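Local coordinates for protein phenylalanine--tRNA ligase beta subunit (Pyrococcus horikoshii, PDB 2CXI) that forms, with its alpha subunit partner, the enzyme that charges tRNA(Phe) with L-phenylalanine at the cost of ATP, here as the N-terminal part of the beta subunit, at residues D26-L29 against E34-D37; Y103-I108 against E241-A246. One frame throughout, in Å; residues are numbered along the deposited sequence.

Overall arrangement
Starting from the N terminus, the chain runs through strand 3-7 and helix 8-15 before helix 21-30 enters contact 1, which closes the first and shorter loop: four residues separate segments 26-29 and 34-37, and the helix folds against strand 33-41, an outer strand of a small three-stranded antiparallel sheet. Much further on, contact 2 spans 132 intervening residues, bringing helix 240-255 onto strand 103-110 of the larger mixed sheet. The two contacts follow in series, neither nested nor crossed, since contact 1 is complete before contact 2 opens. Their centres lie 30 Å apart. One belongs to the small N-terminal unit, the other to the body of the fragment that includes the B3/4 domain.

Contact 1. Residues D26-L29 against E34-D37; sequences DLVL and ELDD
Val28 meets Leu35 where a short turn brings strand 33-41, an outer strand of the three-stranded antiparallel sheet, back to helix 21-30. Val28 is the buried member of the pair and its CB points at the strand. With CG1 anti to the carbonyl carbon (chi1 -62°), CG2 is left between the backbone N and that carbon and approaches the strand's backbone, Val28 CG2 lying 3.8 Å from Leu35 N and 4.2 Å from Glu34 C. The other branch works on the side chain: Val28 CG1 lies 4.1 Å from Leu35 CG, and the two side chains cross at about a right angle. Both also touch strand 44-51, Val28 at Leu49 and Leu35 at Phe47.

One residue on, Leu29 sits at the exposed border. Glu34 starts out away from the helix, but a bend in its chain (chi2 -90°) swings the carboxylate back over the leucine. Leu29 CD2 then lies against the flat face of that group, 3.7 Å from Glu34 OE2 and 3.8 Å from Glu34 OE1. Lys52 forms a long, weak ion pair with Glu34 OE2.

The helix leading into an outer strand of the small N-terminal sheet is thus packed on that strand by van der Waals adhesion: one valine reaches both its backbone and a side chain, while on the exposed side the leucine methyl meets a carboxylate face.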
# COMPACT_ATOMS: atom_id res chain seq x y z
N ASP A 26 -44.48 -18.73 29.90
CA ASP A 26 -44.02 -19.99 29.28
C ASP A 26 -42.80 -19.80 28.37
O ASP A 26 -41.91 -20.66 28.29
CB ASP A 26 -45.14 -20.67 28.48
CG ASP A 26 -46.37 -20.96 29.36
OD1 ASP A 26 -46.19 -21.36 30.53
OD2 ASP A 26 -47.52 -20.76 28.99
N LEU A 27 -42.79 -18.67 27.66
CA LEU A 27 -41.75 -18.38 26.69
C LEU A 27 -40.36 -18.33 27.30
O LEU A 27 -39.41 -18.87 26.73
CB LEU A 27 -42.05 -17.01 26.03
CG LEU A 27 -42.62 -17.03 24.61
CD1 LEU A 27 -43.53 -18.20 24.24
CD2 LEU A 27 -43.21 -15.66 24.26
N VAL A 28 -40.23 -17.65 28.43
CA VAL A 28 -38.91 -17.48 29.02
C VAL A 28 -38.23 -18.84 29.31
O VAL A 28 -37.03 -18.97 29.12
CB VAL A 28 -38.88 -16.55 30.25
CG1 VAL A 28 -39.33 -15.11 29.87
CG2 VAL A 28 -39.74 -17.10 31.43
N LEU A 29 -39.01 -19.84 29.74
CA LEU A 29 -38.46 -21.17 30.03
C LEU A 29 -37.86 -21.83 28.77
O LEU A 29 -36.88 -22.57 28.85
CB LEU A 29 -39.54 -22.07 30.68
CG LEU A 29 -40.29 -21.43 31.86
CD1 LEU A 29 -41.52 -22.21 32.36
CD2 LEU A 29 -39.31 -21.11 33.04
N GLU A 34 -35.67 -17.64 33.71
CA GLU A 34 -36.86 -17.36 34.52
C GLU A 34 -37.14 -15.87 34.50
O GLU A 34 -36.23 -15.05 34.35
CB GLU A 34 -36.62 -17.82 35.96
CG GLU A 34 -36.35 -19.30 36.09
CD GLU A 34 -37.61 -20.14 36.29
OE1 GLU A 34 -38.72 -19.58 36.52
OE2 GLU A 34 -37.48 -21.40 36.20
N LEU A 35 -38.42 -15.53 34.60
CA LEU A 35 -38.83 -14.17 34.68
C LEU A 35 -38.64 -13.65 36.10
O LEU A 35 -39.46 -13.92 37.00
CB LEU A 35 -40.31 -14.06 34.29
CG LEU A 35 -40.75 -13.12 33.17
CD1 LEU A 35 -42.29 -13.00 33.16
CD2 LEU A 35 -40.02 -11.75 33.15
N ASP A 36 -37.54 -12.93 36.32
CA ASP A 36 -37.21 -12.43 37.65
C ASP A 36 -38.01 -11.19 38.03
O ASP A 36 -38.32 -10.99 39.22
CB ASP A 36 -35.72 -12.12 37.76
CG ASP A 36 -35.26 -12.00 39.19
OD1 ASP A 36 -35.51 -12.95 39.96
OD2 ASP A 36 -34.67 -10.98 39.63
N ASP A 37 -38.33 -10.34 37.05
CA ASP A 37 -39.14 -9.13 37.32
C ASP A 37 -39.76 -8.65 36.03
O ASP A 37 -39.29 -9.01 34.95
CB ASP A 37 -38.25 -8.02 37.91
CG ASP A 37 -39.05 -6.99 38.73
OD1 ASP A 37 -40.28 -7.16 38.98
OD2 ASP A 37 -38.52 -5.94 39.12

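Contact 2. Residues Y103-I108 against E241-A246; sequences YGVYAI and EKVMLA
A split beta-alpha-beta unit frames this contact: helix 240-255 connects the parallel strands 231-237 and 260-267, and strand 103-110, antiparallel to both, lies between them, with Val105 packing against Val243 on the helix. The two short segments run nearly alongside, their axes 8.4 Å apart at closest and 23° from parallel. Val105 points at the helix between Val243 and Met244. Its CG2 branch faces Val243, with Val105 CG2 3.8 Å from Val243 CG2 and 3.5 Å from Val243 O. The second branch, turned opposite the carbonyl carbon by a chi1 of -67°, goes to Met244, a selenomethionine, where Val105 CG1 is 3.7 Å from Met244 SE; because Met244 has two deposited conformers, that touch is less certain. Toward the start of the strand, Tyr103 contributes only its CB, 4.2 Å from Val243 CG2, while its ring leads away. Val235 of strand 231-237 touches both valines, and Leu240 and Leu247 also bear on Val105.

With Val105, Val243 and the Tyr103 CB supplying hydrocarbon, and a valine methyl set against the carbonyl oxygen of Val243, the helix is held on the sheet by shape and burial rather than by directed polar bonds between the two segments.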
# COMPACT_ATOMS: atom_id res chain seq x y z
N TYR A 103 -3.81 -12.99 23.33
CA TYR A 103 -4.71 -13.19 22.17
C TYR A 103 -5.69 -12.06 21.96
O TYR A 103 -6.24 -11.55 22.92
CB TYR A 103 -5.49 -14.52 22.28
CG TYR A 103 -4.55 -15.69 22.35
CD1 TYR A 103 -3.82 -16.08 21.21
CD2 TYR A 103 -4.34 -16.38 23.55
CE1 TYR A 103 -2.90 -17.15 21.28
CE2 TYR A 103 -3.45 -17.45 23.64
CZ TYR A 103 -2.73 -17.82 22.50
OH TYR A 103 -1.86 -18.87 22.58
N GLY A 104 -5.88 -11.71 20.68
CA GLY A 104 -6.92 -10.80 20.18
C GLY A 104 -7.56 -11.48 18.96
O GLY A 104 -6.86 -12.10 18.12
N VAL A 105 -8.88 -11.42 18.88
CA VAL A 105 -9.62 -11.86 17.69
C VAL A 105 -10.62 -10.73 17.42
O VAL A 105 -10.99 -9.97 18.34
CB VAL A 105 -10.35 -13.23 17.89
CG1 VAL A 105 -9.29 -14.38 18.04
CG2 VAL A 105 -11.28 -13.18 19.15
N TYR A 106 -11.06 -10.65 16.18
CA TYR A 106 -11.72 -9.45 15.66
C TYR A 106 -12.82 -9.80 14.65
O TYR A 106 -12.75 -10.81 13.95
CB TYR A 106 -10.68 -8.52 14.98
CG TYR A 106 -9.54 -8.23 15.95
CD1 TYR A 106 -9.61 -7.16 16.83
CD2 TYR A 106 -8.45 -9.10 16.04
CE1 TYR A 106 -8.61 -6.94 17.78
CE2 TYR A 106 -7.46 -8.90 16.97
CZ TYR A 106 -7.56 -7.82 17.84
OH TYR A 106 -6.59 -7.67 18.78
N ALA A 107 -13.79 -8.91 14.55
CA ALA A 107 -14.81 -9.01 13.52
C ALA A 107 -15.34 -7.63 13.17
O ALA A 107 -15.24 -6.66 13.95
CB ALA A 107 -15.94 -9.97 13.97
N ILE A 108 -15.90 -7.55 11.97
CA ILE A 108 -16.67 -6.40 11.57
C ILE A 108 -18.09 -6.88 11.32
O ILE A 108 -18.31 -7.90 10.70
CB ILE A 108 -16.06 -5.74 10.30
CG1 ILE A 108 -14.68 -5.18 10.63
CG2 ILE A 108 -17.01 -4.63 9.70
CD1 ILE A 108 -13.78 -4.98 9.38
N GLU A 241 -9.45 -20.23 22.27
CA GLU A 241 -10.78 -20.82 22.18
C GLU A 241 -11.80 -19.98 22.90
O GLU A 241 -12.95 -19.86 22.42
CB GLU A 241 -10.81 -22.25 22.79
CG GLU A 241 -12.16 -22.98 22.72
CD GLU A 241 -13.18 -22.64 23.83
OE1 GLU A 241 -12.78 -22.33 24.98
OE2 GLU A 241 -14.42 -22.71 23.54
N LYS A 242 -11.41 -19.44 24.06
CA LYS A 242 -12.36 -18.65 24.86
C LYS A 242 -12.73 -17.29 24.22
O LYS A 242 -13.91 -16.91 24.20
CB LYS A 242 -11.86 -18.45 26.30
CG LYS A 242 -12.11 -19.68 27.22
CD LYS A 242 -11.90 -19.30 28.69
CE LYS A 242 -12.85 -18.19 29.09
NZ LYS A 242 -14.03 -18.78 29.76
N VAL A 243 -11.73 -16.60 23.69
CA VAL A 243 -11.99 -15.31 23.00
C VAL A 243 -12.78 -15.51 21.71
O VAL A 243 -13.60 -14.66 21.33
CB VAL A 243 -10.72 -14.48 22.83
CG1 VAL A 243 -10.15 -14.11 24.26
CG2 VAL A 243 -9.64 -15.21 21.97
N MSE A 244 -12.58 -16.66 21.05
CA MSE A 244 -13.35 -16.97 19.84
C MSE A 244 -14.81 -17.28 20.13
O MSE A 244 -15.68 -16.87 19.41
CB MSE A 244 -12.71 -18.12 19.09
CG MSE A 244 -11.36 -17.73 18.55
SE MSE A 244 -11.55 -16.96 16.78
CE MSE A 244 -11.70 -18.68 15.74
N LEU A 245 -15.06 -18.02 21.20
CA LEU A 245 -16.45 -18.27 21.64
C LEU A 245 -17.17 -16.96 21.87
O LEU A 245 -18.26 -16.74 21.32
CB LEU A 245 -16.46 -19.14 22.91
CG LEU A 245 -17.82 -19.73 23.33
CD1 LEU A 245 -18.72 -18.66 24.03
CD2 LEU A 245 -18.50 -20.45 22.15
N ALA A 246 -16.55 -16.07 22.65
CA ALA A 246 -17.13 -14.78 23.00
C ALA A 246 -17.38 -13.92 21.73
O ALA A 246 -18.45 -13.29 21.54
CB ALA A 246 -16.18 -14.06 23.94